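Local coordinates for protein Cys-Gly metallodipeptidase DUG1 (Saccharomyces cerevisiae, PDB 4G1P) that hydrolyses the Cys-Gly dipeptide as a zinc- or manganese-dependent homodimeric peptidase and serves as the catalytic component of the glutathione-degrading complex, at residues Phe19-Arg22 and Leu23-Ile27; Asp137-Gly140 and Pro141-Trp145; Ser144-Asn147 and Val148-Phe152; Asn460-Gly463 and Gly464-Met468. All blocks are in the same frame, centred on the assembly; numbering follows the deposited sequence.

Contact 1 of 4, residues Phe19-Arg22 and Leu23-Ile27; sequences FFSR and LTKAI
Thr24 turns its hydroxyl back onto the Phe20 carbonyl inside helix 16-28, a textbook case of a threonine that bonds to the turn before it. The group gets there through its first torsion: with OG1 beside its own backbone N and anti to the carbonyl carbon (chi1 -58°), Thr24 OG1 comes to 2.8 Å from Phe20 O, well above the plane of that carbonyl. The amide Thr24 N reaches the same Phe20 O, also at 2.8 Å, from the opposite face, so two donors of one residue grip a single acceptor. On either side of this pair the regular helical bonds run on, Leu23 N to Phe19 O at 2.9 Å and Lys25 N to Ser21 O at 3.2 Å. Lys25 folds back over the same turn. Its chain runs past Ser21 O and bends at the last torsion, leaving Lys25 NZ 3.5 Å from Ser21 OG on the more solvent-accessible flank. Arg22 extends away from this turn, and its NE is bonded to Gln52 OE1. The helix is wedged among its neighbours: Phe20 and Thr24 pack on Ile123 of strand 122-124, Lys25 and Ala26 lean on Phe48 of helix 39-55, and Leu23 and Ala26 meet Leu143 of helix 135-154.

Contact 2 of 4, residues Asp137-Gly140 and Pro141-Trp145; sequences DDTG and PLLSW. With ZN (zinc ion), chain B.
Ser144 holds OG beside its own backbone N and anti to its carbonyl carbon (chi1 -70°), a rotation that drops the hydroxyl onto the turn before, where Ser144 OG lies 2.9 Å from Gly140 O. The hydroxyl comes from above the carbonyl plane, while Ser144 N bonds to Gly140 O at 3.0 Å from much closer to that plane. With an alanine here the hydroxyl is lost, and the buried Gly140 carbonyl would probably be left to the single grip of the backbone amide. Thr139 sends CG2 anti to its backbone N (chi1 -58° for OG1), so that its methyl and the Leu143 side chain run side by side, Thr139 CG2 3.8 Å from Leu143 CD1; the hydroxyl, turned the other way, takes a hydrogen bond from Lys45. Asp138 meets the proline ring at a slant, with one carboxylate oxygen, Asp138 OD1, 3.5 Å from Pro141 CG, and its other oxygen accepts from His102 N. Because Pro141 has no N-H to give, the helix kinks here, and regular bonding resumes with Leu142 N to Asp138 O at 3.1 Å. Just before Asp138, Asp137 points away from the turn that follows, its OD2 bound to zinc at 2.0 Å. Glu172 and His450 complete the protein ligands of that ion, and Asp137 shares a second zinc with Asp200. A metal-bridging aspartate followed by a cis peptide bond, here between Asp137 and Asp138, is characteristic of the dinuclear zinc centre of M20 peptidases.

Contact 3 of 4, residues Ser144-Asn147 and Val148-Phe152; sequences SWIN and VVDAF
Val148 sets one methyl against the Ser144 carbonyl, and Val149 does the same one step round at Trp145, within helix 135-154 of the M20 catalytic domain. In each valine CG2 sits beside the backbone N, so it leans back along the preceding turn: Val148 CG2 is 3.2 Å from Ser144 O, and Val149 CG2 is 3.5 Å from Trp145 O. Asp150 folds in a similar sense (chi1 -77°), its CG 3.5 Å from Ile146 O, which brings its carboxylate back along the turn towards Ile146. That carboxylate is then shared: OD2 forms a salt bridge with Arg22 of helix 16-28, and OD1 is hydrogen-bonded to Ser56 OG and makes a second salt bridge, to Lys153 NZ. Asn147 points away from the following turn, and its OD1 accepts from the same Arg22, so one guanidinium joins two residues of this helix. Ala151 N closes the turn on Asn147 O at 2.8 Å, in the carbonyl plane. Further on, the Phe152 ring presents its edge to Val148 O, which lies in the ring plane 3.3 Å from Phe152 CD1.

Contact 4 of 4, residues Asn460-Gly463 and Gly464-Met468; sequences NFVG and GMKTM
Phe461 and Met465, one turn apart in helix 458-477, make the aromatic part of this contact. The methionine chain bends at its last torsion (chi3 -73°) and so lays its methyl over the ring: Met465 CE stands 3.6 Å from the centroid of the Phe461 ring and only 5° off the ring normal, a CH-pi contact centred on the face. The sulfur follows over the same face, Met465 SD 4.5 Å from the Phe461 centroid and further from the normal. An alanine in place of Phe461 removes the ring, and the Met465 methyl would probably lose its flat platform and be freer to turn. Purely aliphatic packing comes next. Val462 and Lys466 run side by side, with Val462 CG1 3.6 Å from Lys466 CE, and the extended lysine carries its amine on to a salt bridge with Asp13 of helix 5-14. Among the polar contacts, Gly463 O accepts twice, from Thr467 OG1 at 2.8 Å and from Thr467 N at 2.9 Å, the two donors arriving from opposite faces of the carbonyl. That satisfies the buried threonine hydroxyl within its own helix, while its side chain packs on Val409 and Tyr410 of helix 397-410. Lys466 N makes an almost straight bond to Val462 O, at 3.1 Å. An intrahelical Met-aromatic pair of this kind, one turn apart, here faces helix 135-154 in the alpha/beta catalytic domain of the M20 fold.

How the contacts relate
Followed from the N terminus, none of the four contacts closes a long loop; each spans about two turns of one helix. Contact 1 comes first, on helix 16-28. Contacts 2 and 3 follow on helix 135-154, overlapping at Ser144 and Trp145, and contact 4 comes last, on helix 458-477. None is nested inside another. In space the middle helix packs on both of the others: its Leu143 and Thr139 meet Ala26 of contact 1, and its Ser144 and Trp145 meet Phe461 and Met468 of contact 4. Contacts 1 and 4 also touch directly, through Phe19 and Met465. Three helices distant in sequence are thereby packed together, with the zinc-binding end of helix 135-154 reaching the metal site.

Contact 1 of 4, residues Phe19-Arg22 and Leu23-Ile27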
loop_
_atom_site.group_PDB
_atom_site.type_symbol
_atom_site.label_atom_id
_atom_site.label_comp_id
_atom_site.label_asym_id
_atom_site.label_seq_id
_atom_site.Cartn_x
_atom_site.Cartn_y
_atom_site.Cartn_z
ATOM N N PHE A 19 0.001 -27.893 -27.489
ATOM C CA PHE A 19 -0.885 -27.096 -26.653
ATOM C C PHE A 19 -0.106 -26.499 -25.480
ATOM O O PHE A 19 -0.281 -25.326 -25.150
ATOM C CB PHE A 19 -2.067 -27.917 -26.125
ATOM C CG PHE A 19 -2.977 -28.452 -27.198
ATOM C CD1 PHE A 19 -2.989 -27.898 -28.466
ATOM C CD2 PHE A 19 -3.819 -29.513 -26.934
ATOM C CE1 PHE A 19 -3.805 -28.393 -29.446
ATOM C CE2 PHE A 19 -4.644 -30.005 -27.905
ATOM C CZ PHE A 19 -4.641 -29.440 -29.165
ATOM N N PHE A 20 0.742 -27.319 -24.864
ATOM C CA PHE A 20 1.557 -26.908 -23.733
ATOM C C PHE A 20 2.488 -25.807 -24.187
ATOM O O PHE A 20 2.672 -24.792 -23.515
ATOM C CB PHE A 20 2.401 -28.075 -23.224
ATOM C CG PHE A 20 1.652 -29.059 -22.370
ATOM C CD1 PHE A 20 0.551 -28.669 -21.626
ATOM C CD2 PHE A 20 2.064 -30.389 -22.297
ATOM C CE1 PHE A 20 -0.129 -29.603 -20.832
ATOM C CE2 PHE A 20 1.389 -31.324 -21.507
ATOM C CZ PHE A 20 0.299 -30.933 -20.776
ATOM N N SER A 21 3.089 -26.027 -25.343
ATOM C CA SER A 21 4.036 -25.081 -25.871
ATOM C C SER A 21 3.351 -23.740 -26.119
ATOM O O SER A 21 3.835 -22.680 -25.699
ATOM C CB SER A 21 4.642 -25.631 -27.152
ATOM O OG SER A 21 5.550 -24.700 -27.704
ATOM N N ARG A 22 2.215 -23.791 -26.797
ATOM C CA ARG A 22 1.454 -22.591 -27.076
ATOM C C ARG A 22 1.103 -21.871 -25.774
ATOM O O ARG A 22 1.247 -20.654 -25.673
ATOM C CB ARG A 22 0.200 -22.942 -27.859
ATOM C CG ARG A 22 -0.829 -21.843 -27.869
ATOM C CD ARG A 22 -2.077 -22.277 -28.614
ATOM N NE ARG A 22 -1.873 -22.255 -30.058
ATOM C CZ ARG A 22 -2.520 -23.028 -30.919
ATOM N NH1 ARG A 22 -3.426 -23.901 -30.497
ATOM N NH2 ARG A 22 -2.259 -22.918 -32.210
ATOM N N LEU A 23 0.681 -22.631 -24.770
ATOM C CA LEU A 23 0.247 -22.047 -23.513
ATOM C C LEU A 23 1.435 -21.451 -22.743
ATOM O O LEU A 23 1.289 -20.485 -22.011
ATOM C CB LEU A 23 -0.495 -23.083 -22.680
ATOM C CG LEU A 23 -1.023 -22.632 -21.325
ATOM C CD1 LEU A 23 -1.986 -21.480 -21.482
ATOM C CD2 LEU A 23 -1.689 -23.791 -20.615
ATOM N N THR A 24 2.622 -22.005 -22.939
ATOM C CA THR A 24 3.792 -21.496 -22.239
ATOM C C THR A 24 4.172 -20.118 -22.748
ATOM O O THR A 24 4.476 -19.227 -21.953
ATOM C CB THR A 24 5.009 -22.419 -22.390
ATOM O OG1 THR A 24 4.689 -23.726 -21.900
ATOM C CG2 THR A 24 6.180 -21.861 -21.623
ATOM N N LYS A 25 4.157 -19.953 -24.071
ATOM C CA LYS A 25 4.547 -18.691 -24.686
ATOM C C LYS A 25 3.620 -17.577 -24.249
ATOM O O LYS A 25 4.069 -16.484 -23.888
ATOM C CB LYS A 25 4.528 -18.794 -26.205
ATOM C CG LYS A 25 5.705 -19.545 -26.788
ATOM C CD LYS A 25 5.434 -19.991 -28.219
ATOM C CE LYS A 25 6.575 -20.832 -28.747
ATOM N NZ LYS A 25 7.199 -21.579 -27.615
ATOM N N ALA A 26 2.326 -17.879 -24.280
ATOM C CA ALA A 26 1.279 -16.951 -23.886
ATOM C C ALA A 26 1.438 -16.472 -22.440
ATOM O O ALA A 26 1.392 -15.280 -22.152
ATOM C CB ALA A 26 -0.083 -17.605 -24.077
ATOM N N ILE A 27 1.620 -17.424 -21.539
ATOM C CA ILE A 27 1.738 -17.140 -20.126
ATOM C C ILE A 27 2.994 -16.302 -19.859
ATOM O O ILE A 27 3.050 -15.544 -18.896
ATOM C CB ILE A 27 1.738 -18.473 -19.330
ATOM C CG1 ILE A 27 0.360 -19.134 -19.422
ATOM C CG2 ILE A 27 2.135 -18.281 -17.884
ATOM C CD1 ILE A 27 -0.773 -18.235 -18.992
#

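Contact 2 of 4, residues Asp137-Gly140 and Pro141-Trp145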
loop_
_atom_site.group_PDB
_atom_site.type_symbol
_atom_site.label_atom_id
_atom_site.label_comp_id
_atom_site.label_asym_id
_atom_site.label_seq_id
_atom_site.Cartn_x
_atom_site.Cartn_y
_atom_site.Cartn_z
ATOM N N ASP A 137 -7.278 -17.958 -15.436
ATOM C CA ASP A 137 -8.035 -16.725 -15.564
ATOM C C ASP A 137 -7.206 -15.742 -16.372
ATOM O O ASP A 137 -6.504 -14.911 -15.785
ATOM C CB ASP A 137 -8.325 -16.173 -14.159
ATOM C CG ASP A 137 -9.111 -14.866 -14.171
ATOM O OD1 ASP A 137 -9.640 -14.477 -15.227
ATOM O OD2 ASP A 137 -9.213 -14.225 -13.101
ATOM N N ASP A 138 -7.281 -15.803 -17.704
ATOM C CA ASP A 138 -8.239 -16.606 -18.461
ATOM C C ASP A 138 -7.540 -17.205 -19.689
ATOM O O ASP A 138 -8.187 -17.591 -20.657
ATOM C CB ASP A 138 -9.393 -15.698 -18.929
ATOM C CG ASP A 138 -10.547 -16.465 -19.615
ATOM O OD1 ASP A 138 -10.958 -17.549 -19.131
ATOM O OD2 ASP A 138 -11.051 -15.968 -20.640
ATOM N N THR A 139 -6.214 -17.276 -19.650
ATOM C CA THR A 139 -5.444 -17.638 -20.846
ATOM C C THR A 139 -5.520 -19.139 -21.232
ATOM O O THR A 139 -5.595 -19.483 -22.411
ATOM C CB THR A 139 -3.982 -17.142 -20.723
ATOM O OG1 THR A 139 -3.993 -15.726 -20.530
ATOM C CG2 THR A 139 -3.193 -17.447 -21.962
ATOM N N GLY A 140 -5.518 -20.021 -20.239
ATOM C CA GLY A 140 -5.759 -21.425 -20.497
ATOM C C GLY A 140 -7.064 -21.691 -21.245
ATOM O O GLY A 140 -7.050 -22.279 -22.335
ATOM N N PRO A 141 -8.204 -21.262 -20.665
ATOM C CA PRO A 141 -9.493 -21.504 -21.323
ATOM C C PRO A 141 -9.566 -20.855 -22.701
ATOM O O PRO A 141 -9.991 -21.517 -23.645
ATOM C CB PRO A 141 -10.500 -20.853 -20.368
ATOM C CG PRO A 141 -9.810 -20.863 -19.034
ATOM C CD PRO A 141 -8.372 -20.620 -19.347
ATOM N N LEU A 142 -9.154 -19.594 -22.811
ATOM C CA LEU A 142 -9.143 -18.899 -24.090
ATOM C C LEU A 142 -8.435 -19.728 -25.162
ATOM O O LEU A 142 -9.017 -20.030 -26.204
ATOM C CB LEU A 142 -8.456 -17.537 -23.956
ATOM C CG LEU A 142 -8.450 -16.593 -25.156
ATOM C CD1 LEU A 142 -8.277 -15.165 -24.677
ATOM C CD2 LEU A 142 -7.345 -16.934 -26.128
ATOM N N LEU A 143 -7.174 -20.074 -24.916
ATOM C CA LEU A 143 -6.399 -20.813 -25.907
ATOM C C LEU A 143 -7.018 -22.186 -26.202
ATOM O O LEU A 143 -6.841 -22.740 -27.289
ATOM C CB LEU A 143 -4.944 -20.963 -25.461
ATOM C CG LEU A 143 -4.114 -19.681 -25.400
ATOM C CD1 LEU A 143 -2.744 -19.946 -24.776
ATOM C CD2 LEU A 143 -3.977 -19.071 -26.792
ATOM N N SER A 144 -7.754 -22.723 -25.237
ATOM C CA SER A 144 -8.399 -24.014 -25.422
ATOM C C SER A 144 -9.266 -24.038 -26.678
ATOM O O SER A 144 -9.254 -25.022 -27.422
ATOM C CB SER A 144 -9.233 -24.380 -24.199
ATOM O OG SER A 144 -8.411 -24.683 -23.095
ATOM N N TRP A 145 -9.997 -22.955 -26.923
ATOM C CA TRP A 145 -10.792 -22.859 -28.147
ATOM C C TRP A 145 -9.948 -23.090 -29.393
ATOM O O TRP A 145 -10.382 -23.783 -30.314
ATOM C CB TRP A 145 -11.502 -21.518 -28.245
ATOM C CG TRP A 145 -12.527 -21.328 -27.165
ATOM C CD1 TRP A 145 -12.480 -20.432 -26.141
ATOM C CD2 TRP A 145 -13.732 -22.083 -26.984
ATOM N NE1 TRP A 145 -13.587 -20.571 -25.346
ATOM C CE2 TRP A 145 -14.375 -21.573 -25.845
ATOM C CE3 TRP A 145 -14.332 -23.133 -27.683
ATOM C CZ2 TRP A 145 -15.590 -22.081 -25.382
ATOM C CZ3 TRP A 145 -15.541 -23.631 -27.229
ATOM C CH2 TRP A 145 -16.155 -23.107 -26.087
HETATM ZN ZN ZN B . -9.801 -12.291 -13.162
#

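Contact 3 of 4, residues Ser144-Asn147 and Val148-Phe152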
loop_
_atom_site.group_PDB
_atom_site.type_symbol
_atom_site.label_atom_id
_atom_site.label_comp_id
_atom_site.label_asym_id
_atom_site.label_seq_id
_atom_site.Cartn_x
_atom_site.Cartn_y
_atom_site.Cartn_z
ATOM N N SER A 144 -7.754 -22.723 -25.237
ATOM C CA SER A 144 -8.399 -24.014 -25.422
ATOM C C SER A 144 -9.266 -24.038 -26.678
ATOM O O SER A 144 -9.254 -25.022 -27.422
ATOM C CB SER A 144 -9.233 -24.380 -24.199
ATOM O OG SER A 144 -8.411 -24.683 -23.095
ATOM N N TRP A 145 -9.997 -22.955 -26.923
ATOM C CA TRP A 145 -10.792 -22.859 -28.147
ATOM C C TRP A 145 -9.948 -23.090 -29.393
ATOM O O TRP A 145 -10.382 -23.783 -30.314
ATOM C CB TRP A 145 -11.502 -21.518 -28.245
ATOM C CG TRP A 145 -12.527 -21.328 -27.165
ATOM C CD1 TRP A 145 -12.480 -20.432 -26.141
ATOM C CD2 TRP A 145 -13.732 -22.083 -26.984
ATOM N NE1 TRP A 145 -13.587 -20.571 -25.346
ATOM C CE2 TRP A 145 -14.375 -21.573 -25.845
ATOM C CE3 TRP A 145 -14.332 -23.133 -27.683
ATOM C CZ2 TRP A 145 -15.590 -22.081 -25.382
ATOM C CZ3 TRP A 145 -15.541 -23.631 -27.229
ATOM C CH2 TRP A 145 -16.155 -23.107 -26.087
ATOM N N ILE A 146 -8.733 -22.545 -29.417
ATOM C CA ILE A 146 -7.859 -22.750 -30.569
ATOM C C ILE A 146 -7.329 -24.183 -30.646
ATOM O O ILE A 146 -7.296 -24.771 -31.725
ATOM C CB ILE A 146 -6.688 -21.778 -30.572
ATOM C CG1 ILE A 146 -7.197 -20.359 -30.329
ATOM C CG2 ILE A 146 -5.901 -21.896 -31.880
ATOM C CD1 ILE A 146 -6.106 -19.364 -30.083
ATOM N N ASN A 147 -6.917 -24.732 -29.505
ATOM C CA ASN A 147 -6.501 -26.129 -29.424
ATOM C C ASN A 147 -7.555 -27.038 -30.053
ATOM O O ASN A 147 -7.257 -27.890 -30.910
ATOM C CB ASN A 147 -6.278 -26.520 -27.964
ATOM C CG ASN A 147 -5.248 -25.627 -27.269
ATOM O OD1 ASN A 147 -4.376 -25.046 -27.922
ATOM N ND2 ASN A 147 -5.349 -25.510 -25.938
ATOM N N VAL A 148 -8.798 -26.815 -29.637
ATOM C CA VAL A 148 -9.927 -27.557 -30.149
ATOM C C VAL A 148 -10.068 -27.453 -31.671
ATOM O O VAL A 148 -10.253 -28.468 -32.345
ATOM C CB VAL A 148 -11.218 -27.137 -29.458
ATOM C CG1 VAL A 148 -12.433 -27.751 -30.177
ATOM C CG2 VAL A 148 -11.162 -27.558 -28.001
ATOM N N VAL A 149 -9.976 -26.241 -32.217
ATOM C CA VAL A 149 -9.991 -26.115 -33.670
ATOM C C VAL A 149 -8.862 -26.951 -34.279
ATOM O O VAL A 149 -9.061 -27.654 -35.261
ATOM C CB VAL A 149 -9.891 -24.658 -34.138
ATOM C CG1 VAL A 149 -9.729 -24.606 -35.633
ATOM C CG2 VAL A 149 -11.114 -23.890 -33.729
ATOM N N ASP A 150 -7.693 -26.919 -33.659
ATOM C CA ASP A 150 -6.574 -27.683 -34.159
ATOM C C ASP A 150 -6.860 -29.179 -34.135
ATOM O O ASP A 150 -6.471 -29.903 -35.044
ATOM C CB ASP A 150 -5.312 -27.385 -33.353
ATOM C CG ASP A 150 -4.693 -26.067 -33.725
ATOM O OD1 ASP A 150 -5.060 -25.528 -34.792
ATOM O OD2 ASP A 150 -3.838 -25.572 -32.959
ATOM N N ALA A 151 -7.534 -29.640 -33.093
ATOM C CA ALA A 151 -7.721 -31.069 -32.924
ATOM C C ALA A 151 -8.679 -31.616 -33.976
ATOM O O ALA A 151 -8.437 -32.682 -34.533
ATOM C CB ALA A 151 -8.215 -31.380 -31.531
ATOM N N PHE A 152 -9.765 -30.889 -34.236
ATOM C CA PHE A 152 -10.659 -31.226 -35.334
ATOM C C PHE A 152 -9.847 -31.309 -36.623
ATOM O O PHE A 152 -10.002 -32.245 -37.415
ATOM C CB PHE A 152 -11.794 -30.194 -35.476
ATOM C CG PHE A 152 -12.982 -30.471 -34.597
ATOM C CD1 PHE A 152 -13.049 -29.955 -33.311
ATOM C CD2 PHE A 152 -14.020 -31.272 -35.046
ATOM C CE1 PHE A 152 -14.139 -30.220 -32.487
ATOM C CE2 PHE A 152 -15.113 -31.549 -34.231
ATOM C CZ PHE A 152 -15.174 -31.021 -32.950
#

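Contact 4 of 4, residues Asn460-Gly463 and Gly464-Met468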
loop_
_atom_site.group_PDB
_atom_site.type_symbol
_atom_site.label_atom_id
_atom_site.label_comp_id
_atom_site.label_asym_id
_atom_site.label_seq_id
_atom_site.Cartn_x
_atom_site.Cartn_y
_atom_site.Cartn_z
ATOM N N ASN A 460 -8.449 -30.859 -15.882
ATOM C CA ASN A 460 -9.444 -29.861 -16.296
ATOM C C ASN A 460 -9.106 -29.234 -17.639
ATOM O O ASN A 460 -9.990 -28.886 -18.424
ATOM C CB ASN A 460 -9.586 -28.772 -15.242
ATOM C CG ASN A 460 -10.264 -29.272 -13.992
ATOM O OD1 ASN A 460 -9.690 -30.061 -13.238
ATOM N ND2 ASN A 460 -11.491 -28.812 -13.756
ATOM N N PHE A 461 -7.816 -29.095 -17.898
ATOM C CA PHE A 461 -7.366 -28.551 -19.160
ATOM C C PHE A 461 -7.796 -29.492 -20.275
ATOM O O PHE A 461 -8.516 -29.092 -21.186
ATOM C CB PHE A 461 -5.850 -28.359 -19.144
ATOM C CG PHE A 461 -5.323 -27.677 -20.349
ATOM C CD1 PHE A 461 -6.035 -26.652 -20.939
ATOM C CD2 PHE A 461 -4.109 -28.062 -20.908
ATOM C CE1 PHE A 461 -5.558 -26.016 -22.077
ATOM C CE2 PHE A 461 -3.612 -27.425 -22.044
ATOM C CZ PHE A 461 -4.335 -26.399 -22.624
ATOM N N VAL A 462 -7.382 -30.749 -20.179
ATOM C CA VAL A 462 -7.734 -31.735 -21.190
ATOM C C VAL A 462 -9.233 -32.034 -21.185
ATOM O O VAL A 462 -9.880 -32.004 -22.238
ATOM C CB VAL A 462 -6.941 -33.040 -21.016
ATOM C CG1 VAL A 462 -7.457 -34.104 -21.969
ATOM C CG2 VAL A 462 -5.452 -32.782 -21.229
ATOM N N GLY A 463 -9.781 -32.300 -20.002
ATOM C CA GLY A 463 -11.206 -32.549 -19.863
ATOM C C GLY A 463 -12.055 -31.424 -20.426
ATOM O O GLY A 463 -13.082 -31.668 -21.081
ATOM N N GLY A 464 -11.617 -30.186 -20.187
ATOM C CA GLY A 464 -12.355 -29.020 -20.627
ATOM C C GLY A 464 -12.313 -28.857 -22.134
ATOM O O GLY A 464 -13.262 -28.359 -22.748
ATOM N N MET A 465 -11.204 -29.266 -22.740
ATOM C CA MET A 465 -11.067 -29.143 -24.185
ATOM C C MET A 465 -11.984 -30.130 -24.880
ATOM O O MET A 465 -12.718 -29.777 -25.813
ATOM C CB MET A 465 -9.624 -29.373 -24.615
ATOM C CG MET A 465 -8.779 -28.109 -24.594
ATOM S SD MET A 465 -7.087 -28.374 -25.173
ATOM C CE MET A 465 -6.396 -29.283 -23.786
ATOM N N LYS A 466 -11.935 -31.374 -24.409
ATOM C CA LYS A 466 -12.789 -32.423 -24.919
ATOM C C LYS A 466 -14.235 -32.039 -24.671
ATOM O O LYS A 466 -15.091 -32.304 -25.509
ATOM C CB LYS A 466 -12.445 -33.753 -24.254
ATOM C CG LYS A 466 -11.039 -34.242 -24.587
ATOM C CD LYS A 466 -10.663 -35.490 -23.812
ATOM C CE LYS A 466 -9.365 -36.108 -24.333
ATOM N NZ LYS A 466 -9.011 -37.377 -23.641
ATOM N N THR A 467 -14.512 -31.391 -23.541
ATOM C CA THR A 467 -15.880 -30.970 -23.264
ATOM C C THR A 467 -16.310 -29.851 -24.217
ATOM O O THR A 467 -17.448 -29.822 -24.702
ATOM C CB THR A 467 -16.091 -30.553 -21.788
ATOM O OG1 THR A 467 -15.890 -31.685 -20.940
ATOM C CG2 THR A 467 -17.511 -30.039 -21.563
ATOM N N MET A 468 -15.392 -28.944 -24.506
ATOM C CA MET A 468 -15.673 -27.909 -25.483
ATOM C C MET A 468 -15.924 -28.528 -26.862
ATOM O O MET A 468 -16.799 -28.085 -27.609
ATOM C CB MET A 468 -14.509 -26.916 -25.564
ATOM C CG MET A 468 -14.301 -26.024 -24.355
ATOM S SD MET A 468 -12.771 -25.094 -24.623
ATOM C CE MET A 468 -12.873 -23.758 -23.426
#